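Local coordinates for protein acetyl-CoA acetyltransferase (Bacillus anthracis, PDB 3SS6) that probably catalyses the reversible joining of two acetyl-CoA molecules into acetoacetyl-CoA, as acetyl-CoA acetyltransferases of the thiolase family do, at residues A163-E168 and F237-V243; R174-D178 and S242-N247; M290-P294 and Q324-V328. One frame throughout, in Å; residues are numbered along the deposited sequence.

In the fold
Contacts 1 to 3 show chemistry following depth. Contact 1 is partly buried, with the E164 carboxylate buried and the E168-R238 salt bridge at its exposed edge. Contact 2 is buried but still polar, built from amides, a carboxylate and waters. Contact 3 is buried and mainly apolar, with one weak amide bond. Contacts 1 and 2 share S242 and V243, so a single irregular loop is held by two successive helices, 159-170 and 174-194. Contact 3 joins helix 322-332 to the 290-294 turn in the C-terminal thiolase domain. It touches the other two: L166 packs on G291, I292, Q324 and A327, while L326 rests on the backbone of E176 and Q177.

Contact 1: A163-E168 and F237-V243; sequences AENLVE and FRKDGSV
E164 OE2 is gripped by two consecutive backbone N-H groups of the loop, a worked example of a buried carboxylate organising irregular chain. S242 N reaches the syn lone pair of E164 OE2 at 2.9 Å, whereas V243 N, also 2.9 Å from E164 OE2, comes from above the carboxylate plane. A water donates a third bond to OE2 and links it to F237 N and V243 O. The bend of the E164 chain at its second torsion (chi2 -77°) brings the carboxylate to these N-H groups. E164 CB meanwhile lies over one face of the R238 guanidinium, toward the rim and 3.6 Å from R238 NH1.

The edge of that guanidinium carries the polar contacts. R238 NH2 donates to N165 OD1 at 2.6 Å; OD1 lies near the guanidinium plane, while NH2 stands above the carbonyl plane of the amide. NH1 pairs with E168 in a salt bridge that is implausibly short and therefore doubtful, E168 having two conformers. V243 CG2 packs 4.1 Å from A163 CB and 4.0 Å from V167 CG2.

The contact thus ties helix 159-170 to the loop preceding strand 252-262, within the loop domain characteristic of thiolases, with helices 174-194 and 322-332 packed alongside.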
loop_
_atom_site.group_PDB
_atom_site.type_symbol
_atom_site.label_atom_id
_atom_site.label_comp_id
_atom_site.label_asym_id
_atom_site.label_seq_id
_atom_site.Cartn_x
_atom_site.Cartn_y
_atom_site.Cartn_z
ATOM N N ALA A 163 -4.942 2.209 31.201
ATOM C CA ALA A 163 -5.698 1.398 32.140
ATOM C C ALA A 163 -4.773 0.841 33.218
ATOM O O ALA A 163 -5.111 0.870 34.409
ATOM C CB ALA A 163 -6.441 0.273 31.410
ATOM N N GLU A 164 -3.598 0.359 32.810
ATOM C CA GLU A 164 -2.640 -0.172 33.774
ATOM C C GLU A 164 -2.175 0.931 34.713
ATOM O O GLU A 164 -1.850 0.671 35.866
ATOM C CB GLU A 164 -1.435 -0.820 33.081
ATOM C CG GLU A 164 -1.696 -2.212 32.489
ATOM C CD GLU A 164 -1.737 -3.319 33.540
ATOM O OE1 GLU A 164 -1.531 -3.022 34.736
ATOM O OE2 GLU A 164 -1.970 -4.490 33.162
ATOM N N ASN A 165 -2.131 2.165 34.216
ATOM C CA ASN A 165 -1.782 3.288 35.084
ATOM C C ASN A 165 -2.797 3.421 36.208
ATOM O O ASN A 165 -2.441 3.712 37.348
ATOM C CB ASN A 165 -1.687 4.600 34.295
ATOM C CG ASN A 165 -0.458 4.658 33.397
ATOM O OD1 ASN A 165 0.537 3.966 33.638
ATOM N ND2 ASN A 165 -0.523 5.494 32.354
ATOM N N LEU A 166 -4.065 3.212 35.878
ATOM C CA LEU A 166 -5.121 3.300 36.872
ATOM C C LEU A 166 -5.077 2.109 37.831
ATOM O O LEU A 166 -5.364 2.260 39.011
ATOM C CB LEU A 166 -6.489 3.428 36.199
ATOM C CG LEU A 166 -6.821 4.834 35.692
ATOM C CD1 LEU A 166 -8.138 4.831 34.919
ATOM C CD2 LEU A 166 -6.866 5.835 36.847
ATOM N N VAL A 167 -4.706 0.937 37.315
ATOM C CA VAL A 167 -4.524 -0.250 38.147
ATOM C C VAL A 167 -3.537 0.059 39.263
ATOM O O VAL A 167 -3.804 -0.180 40.442
ATOM C CB VAL A 167 -3.980 -1.433 37.327
ATOM C CG1 VAL A 167 -3.471 -2.545 38.244
ATOM C CG2 VAL A 167 -5.052 -1.963 36.385
ATOM N N GLU A 168 -2.378 0.579 38.883
ATOM C CA GLU A 168 -1.348 0.934 39.842
ATOM C C GLU A 168 -1.776 2.051 40.804
ATOM O O GLU A 168 -1.521 1.986 42.002
ATOM C CB GLU A 168 -0.070 1.331 39.103
ATOM C CG GLU A 168 0.514 0.191 38.268
ATOM C CD GLU A 168 1.379 0.671 37.106
ATOM O OE1 GLU A 168 1.604 1.898 36.985
ATOM O OE2 GLU A 168 1.831 -0.183 36.309
ATOM N N PHE A 237 -0.941 -5.502 28.137
ATOM C CA PHE A 237 -0.210 -4.251 28.020
ATOM C C PHE A 237 1.067 -4.074 28.832
ATOM O O PHE A 237 1.882 -3.226 28.509
ATOM C CB PHE A 237 -1.175 -3.094 28.261
ATOM C CG PHE A 237 -2.409 -3.175 27.423
ATOM C CD1 PHE A 237 -2.421 -2.674 26.141
ATOM C CD2 PHE A 237 -3.543 -3.779 27.904
ATOM C CE1 PHE A 237 -3.539 -2.768 25.370
ATOM C CE2 PHE A 237 -4.659 -3.874 27.137
ATOM C CZ PHE A 237 -4.664 -3.366 25.869
ATOM N N ARG A 238 1.226 -4.856 29.889
ATOM C CA ARG A 238 2.432 -4.783 30.698
ATOM C C ARG A 238 2.825 -6.165 31.171
ATOM O O ARG A 238 1.967 -6.970 31.518
ATOM C CB ARG A 238 2.245 -3.847 31.894
ATOM C CG ARG A 238 2.641 -2.417 31.594
ATOM C CD ARG A 238 2.309 -1.455 32.716
ATOM N NE ARG A 238 2.235 -0.095 32.198
ATOM C CZ ARG A 238 1.883 0.971 32.907
ATOM N NH1 ARG A 238 1.572 0.852 34.188
ATOM N NH2 ARG A 238 1.846 2.160 32.325
ATOM N N LYS A 239 4.124 -6.440 31.221
ATOM C CA LYS A 239 4.579 -7.728 31.716
ATOM C C LYS A 239 4.183 -7.706 33.187
ATOM O O LYS A 239 4.274 -6.664 33.833
ATOM C CB LYS A 239 6.092 -7.866 31.569
ATOM N N ASP A 240 3.738 -8.833 33.725
ATOM C CA ASP A 240 3.321 -8.865 35.122
ATOM C C ASP A 240 2.135 -7.938 35.370
ATOM O O ASP A 240 1.875 -7.543 36.508
ATOM C CB ASP A 240 4.485 -8.486 36.046
ATOM C CG ASP A 240 5.644 -9.462 35.954
ATOM O OD1 ASP A 240 5.417 -10.622 35.547
ATOM O OD2 ASP A 240 6.783 -9.071 36.293
ATOM N N GLY A 241 1.423 -7.591 34.303
ATOM C CA GLY A 241 0.243 -6.758 34.415
ATOM C C GLY A 241 -0.994 -7.566 34.759
ATOM O O GLY A 241 -0.897 -8.752 35.101
ATOM N N SER A 242 -2.154 -6.919 34.669
ATOM C CA SER A 242 -3.430 -7.560 34.990
ATOM C C SER A 242 -4.538 -7.232 33.991
ATOM O O SER A 242 -5.567 -7.896 33.976
ATOM C CB SER A 242 -3.875 -7.208 36.411
ATOM O OG SER A 242 -3.935 -5.801 36.582
ATOM N N VAL A 243 -4.342 -6.211 33.158
ATOM C CA VAL A 243 -5.302 -5.944 32.087
ATOM C C VAL A 243 -5.078 -6.958 30.961
ATOM O O VAL A 243 -3.959 -7.103 30.469
ATOM C CB VAL A 243 -5.183 -4.494 31.545
ATOM C CG1 VAL A 243 -6.226 -4.226 30.456
ATOM C CG2 VAL A 243 -5.338 -3.488 32.675
HETATM O O HOH W 1 -1.561 -5.802 30.874
HETATM O O HOH W 2 -1.205 -4.907 37.179
#

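Contact 2: R174-D178 and S242-N247; sequences REEQD and SVTAGN
N247 and D178 meet at the centre of the tight part, where one amide nitrogen serves two acceptors. N247 ND2 donates to D178 OD1 at 3.0 Å, on the syn side but tilted about 30° from the carboxylate plane. It also donates to S242 O, in the carbonyl plane and almost straight (173°). Both acceptors lie close to the amide plane, so the group's rotation is fixed. Its other end, N247 OD1, accepts from T244 N, which closes the loop upon itself.

Beside this pair, Q177 reaches to the loop with its chain extended beyond CG, crossing V243 at about a right angle. Q177 NE2 donates to S242 OG at 2.8 Å, the hydroxyl lying near the amide plane. Q177 OE1 rests 3.6 Å from V243 CG2, and a water also lies at this oxygen.

R174 closes one flank. Its CG stands anti to the backbone N (chi1 172°) and the chain bends at the next bond, bringing the guanidinium face onto T244, whose CG2 is 3.6 Å from R174 CZ. R174 NE forms a salt bridge with D178 OD2 at 2.8 Å, using the oxygen that N247 leaves aside, and R174 NH2 also donates to L230 O and L233 O.

Looser packing marks a water-filled seam, where a water bridges D178 OD1 and T244 OG1, accepting from the hydroxyl. T244 OG1 in turn accepts from N247 N, an ST motif. The solvent side lies at R174, which is partly exposed.

The arrangement fastens the first turn of helix 174-194 to the loop before strand 252-262, with helix 159-170 against S242 and V243 and helix 322-332 against Q177.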
loop_
_atom_site.group_PDB
_atom_site.type_symbol
_atom_site.label_atom_id
_atom_site.label_comp_id
_atom_site.label_asym_id
_atom_site.label_seq_id
_atom_site.Cartn_x
_atom_site.Cartn_y
_atom_site.Cartn_z
ATOM N N ARG A 174 -6.217 -8.108 39.900
ATOM C CA ARG A 174 -6.635 -8.943 38.781
ATOM C C ARG A 174 -8.010 -9.548 39.061
ATOM O O ARG A 174 -8.875 -9.559 38.187
ATOM C CB ARG A 174 -5.606 -10.056 38.541
ATOM C CG ARG A 174 -6.030 -11.113 37.527
ATOM C CD ARG A 174 -6.216 -10.537 36.120
ATOM N NE ARG A 174 -6.399 -11.615 35.147
ATOM C CZ ARG A 174 -5.404 -12.233 34.512
ATOM N NH1 ARG A 174 -4.141 -11.858 34.707
ATOM N NH2 ARG A 174 -5.669 -13.214 33.661
ATOM N N GLU A 175 -8.208 -10.056 40.277
ATOM C CA GLU A 175 -9.508 -10.624 40.651
ATOM C C GLU A 175 -10.648 -9.618 40.490
ATOM O O GLU A 175 -11.692 -9.946 39.924
ATOM C CB GLU A 175 -9.492 -11.152 42.086
ATOM C CG GLU A 175 -10.881 -11.569 42.576
ATOM C CD GLU A 175 -10.841 -12.255 43.927
ATOM O OE1 GLU A 175 -10.011 -13.164 44.104
ATOM O OE2 GLU A 175 -11.644 -11.887 44.806
ATOM N N GLU A 176 -10.465 -8.402 41.004
ATOM C CA GLU A 176 -11.500 -7.378 40.858
ATOM C C GLU A 176 -11.857 -7.158 39.390
ATOM O O GLU A 176 -13.028 -7.079 39.027
ATOM C CB GLU A 176 -11.060 -6.047 41.474
ATOM C CG GLU A 176 -11.055 -6.035 42.994
ATOM C CD GLU A 176 -10.559 -4.717 43.572
ATOM O OE1 GLU A 176 -9.422 -4.299 43.251
ATOM O OE2 GLU A 176 -11.315 -4.098 44.349
ATOM N N GLN A 177 -10.843 -7.046 38.546
ATOM C CA GLN A 177 -11.078 -6.826 37.123
ATOM C C GLN A 177 -11.831 -7.994 36.498
ATOM O O GLN A 177 -12.771 -7.796 35.725
ATOM C CB GLN A 177 -9.753 -6.614 36.388
ATOM C CG GLN A 177 -9.046 -5.317 36.790
ATOM C CD GLN A 177 -7.658 -5.232 36.212
ATOM O OE1 GLN A 177 -7.488 -5.104 35.003
ATOM N NE2 GLN A 177 -6.650 -5.335 37.072
ATOM N N ASP A 178 -11.413 -9.211 36.834
ATOM C CA ASP A 178 -12.030 -10.390 36.245
ATOM C C ASP A 178 -13.440 -10.626 36.778
ATOM O O ASP A 178 -14.278 -11.208 36.085
ATOM C CB ASP A 178 -11.135 -11.626 36.398
ATOM C CG ASP A 178 -9.933 -11.586 35.461
ATOM O OD1 ASP A 178 -9.935 -10.720 34.555
ATOM O OD2 ASP A 178 -9.003 -12.411 35.625
ATOM N N SER A 242 -2.154 -6.919 34.669
ATOM C CA SER A 242 -3.430 -7.560 34.990
ATOM C C SER A 242 -4.538 -7.232 33.991
ATOM O O SER A 242 -5.567 -7.896 33.976
ATOM C CB SER A 242 -3.875 -7.208 36.411
ATOM O OG SER A 242 -3.935 -5.801 36.582
ATOM N N VAL A 243 -4.342 -6.211 33.158
ATOM C CA VAL A 243 -5.302 -5.944 32.087
ATOM C C VAL A 243 -5.078 -6.958 30.961
ATOM O O VAL A 243 -3.959 -7.103 30.469
ATOM C CB VAL A 243 -5.183 -4.494 31.545
ATOM C CG1 VAL A 243 -6.226 -4.226 30.456
ATOM C CG2 VAL A 243 -5.338 -3.488 32.675
ATOM N N THR A 244 -6.142 -7.660 30.571
ATOM C CA THR A 244 -6.060 -8.711 29.559
ATOM C C THR A 244 -7.094 -8.452 28.462
ATOM O O THR A 244 -7.908 -7.535 28.560
ATOM C CB THR A 244 -6.395 -10.086 30.148
ATOM O OG1 THR A 244 -7.802 -10.145 30.437
ATOM C CG2 THR A 244 -5.612 -10.338 31.438
ATOM N N ALA A 245 -7.084 -9.276 27.423
ATOM C CA ALA A 245 -8.128 -9.178 26.406
ATOM C C ALA A 245 -9.495 -9.511 26.997
ATOM O O ALA A 245 -10.519 -9.019 26.524
ATOM C CB ALA A 245 -7.825 -10.102 25.245
ATOM N N GLY A 246 -9.509 -10.351 28.027
ATOM C CA GLY A 246 -10.758 -10.790 28.628
ATOM C C GLY A 246 -11.406 -9.760 29.532
ATOM O O GLY A 246 -12.624 -9.749 29.682
ATOM N N ASN A 247 -10.610 -8.896 30.153
ATOM C CA ASN A 247 -11.210 -7.885 31.023
ATOM C C ASN A 247 -11.148 -6.485 30.421
ATOM O O ASN A 247 -11.299 -5.480 31.120
ATOM C CB ASN A 247 -10.646 -7.939 32.455
ATOM C CG ASN A 247 -9.156 -7.689 32.513
ATOM O OD1 ASN A 247 -8.620 -6.883 31.754
ATOM N ND2 ASN A 247 -8.480 -8.366 33.435
HETATM O O HOH W 3 -9.202 -4.247 33.063
HETATM O O HOH W 4 -8.762 -11.784 32.263
#

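Contact 3: M290-P294 and Q324-V328; sequences MGIGP and QYLAV
Q324 lies directly against G291, its hydrocarbon part packing on the glycine CA and its amide bonding to the glycine carbonyl. Q324 CG sits 3.4 Å from G291 CA, a close approach made on the bare CA of the glycine. Q324 NE2 then makes a weak hydrogen bond to G291 O, 3.3 Å long. With CG anti to the backbone N (chi1 163°) and the chain bent at the second torsion, the amide doubles back toward this carbonyl. V328 CG2 lies 3.5 Å from G291 O.

Around this centre the packing is apolar. V328 CG2 also meets P294 CG at 4.0 Å, the two side chains crossing at about a right angle. I292 CD1 reaches over to A327 CB, likewise 4.0 Å away.

A second shell sets these groups in place. Q324 OE1 accepts from A320 N, which pins the far side of the amide. C380 of strand 374-381 backs P294 and Q324, and Y170 of helix 159-170 covers I292 and A327.

Here the 3-10 turn leading into helix 294-305 packs on helix 322-332, which begins just after the start of the Asn-Glu-Ala-Phe sequence that is a hallmark of thiolases, in the layered alpha-beta fold of this family.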
loop_
_atom_site.group_PDB
_atom_site.type_symbol
_atom_site.label_atom_id
_atom_site.label_comp_id
_atom_site.label_asym_id
_atom_site.label_seq_id
_atom_site.Cartn_x
_atom_site.Cartn_y
_atom_site.Cartn_z
ATOM N N MET A 290 -6.742 8.724 31.344
ATOM C CA MET A 290 -8.002 9.145 30.733
ATOM C C MET A 290 -9.226 8.413 31.289
ATOM O O MET A 290 -10.335 8.941 31.260
ATOM C CB MET A 290 -7.941 9.003 29.202
ATOM C CG MET A 290 -7.827 7.564 28.691
ATOM S SD MET A 290 -9.444 6.822 28.414
ATOM C CE MET A 290 -8.992 5.075 28.399
ATOM N N GLY A 291 -9.024 7.205 31.809
ATOM C CA GLY A 291 -10.141 6.382 32.227
ATOM C C GLY A 291 -10.921 6.951 33.401
ATOM O O GLY A 291 -12.064 6.561 33.623
ATOM N N ILE A 292 -10.304 7.873 34.140
ATOM C CA ILE A 292 -10.928 8.477 35.328
ATOM C C ILE A 292 -11.883 9.628 34.987
ATOM O O ILE A 292 -12.591 10.149 35.855
ATOM C CB ILE A 292 -9.873 8.992 36.318
ATOM C CG1 ILE A 292 -10.455 9.092 37.729
ATOM C CG2 ILE A 292 -9.313 10.343 35.866
ATOM C CD1 ILE A 292 -10.942 7.756 38.276
ATOM N N GLY A 293 -11.888 10.035 33.723
ATOM C CA GLY A 293 -12.741 11.131 33.286
ATOM C C GLY A 293 -14.149 11.200 33.866
ATOM O O GLY A 293 -14.610 12.280 34.235
ATOM N N PRO A 294 -14.863 10.064 33.909
ATOM C CA PRO A 294 -16.240 10.155 34.407
ATOM C C PRO A 294 -16.362 10.722 35.827
ATOM O O PRO A 294 -17.401 11.288 36.139
ATOM C CB PRO A 294 -16.731 8.704 34.357
ATOM C CG PRO A 294 -15.916 8.092 33.217
ATOM C CD PRO A 294 -14.562 8.732 33.342
ATOM N N GLN A 324 -10.559 0.345 34.378
ATOM C CA GLN A 324 -10.935 1.745 34.253
ATOM C C GLN A 324 -12.268 1.984 34.941
ATOM O O GLN A 324 -12.434 2.957 35.690
ATOM C CB GLN A 324 -10.981 2.138 32.774
ATOM C CG GLN A 324 -11.734 3.414 32.493
ATOM C CD GLN A 324 -13.201 3.185 32.167
ATOM O OE1 GLN A 324 -13.578 2.173 31.563
ATOM N NE2 GLN A 324 -14.039 4.138 32.563
ATOM N N TYR A 325 -13.223 1.086 34.708
ATOM C CA TYR A 325 -14.501 1.174 35.401
ATOM C C TYR A 325 -14.290 1.138 36.926
ATOM O O TYR A 325 -14.870 1.930 37.679
ATOM C CB TYR A 325 -15.474 0.055 34.986
ATOM C CG TYR A 325 -16.590 0.024 35.991
ATOM C CD1 TYR A 325 -17.589 0.984 35.955
ATOM C CD2 TYR A 325 -16.586 -0.888 37.042
ATOM C CE1 TYR A 325 -18.579 1.022 36.913
ATOM C CE2 TYR A 325 -17.585 -0.860 38.009
ATOM C CZ TYR A 325 -18.571 0.104 37.935
ATOM O OH TYR A 325 -19.563 0.154 38.887
ATOM N N LEU A 326 -13.459 0.208 37.383
ATOM C CA LEU A 326 -13.214 0.050 38.814
ATOM C C LEU A 326 -12.637 1.311 39.453
ATOM O O LEU A 326 -12.988 1.650 40.584
ATOM C CB LEU A 326 -12.324 -1.166 39.076
ATOM C CG LEU A 326 -13.078 -2.495 38.949
ATOM C CD1 LEU A 326 -12.126 -3.646 38.651
ATOM C CD2 LEU A 326 -13.868 -2.775 40.231
ATOM N N ALA A 327 -11.770 2.017 38.725
ATOM C CA ALA A 327 -11.213 3.264 39.246
ATOM C C ALA A 327 -12.325 4.282 39.468
ATOM O O ALA A 327 -12.355 4.961 40.492
ATOM C CB ALA A 327 -10.148 3.825 38.301
ATOM N N VAL A 328 -13.236 4.389 38.509
ATOM C CA VAL A 328 -14.378 5.296 38.647
ATOM C C VAL A 328 -15.268 4.873 39.812
ATOM O O VAL A 328 -15.667 5.698 40.629
ATOM C CB VAL A 328 -15.219 5.351 37.360
ATOM C CG1 VAL A 328 -16.465 6.190 37.570
ATOM C CG2 VAL A 328 -14.388 5.932 36.217
#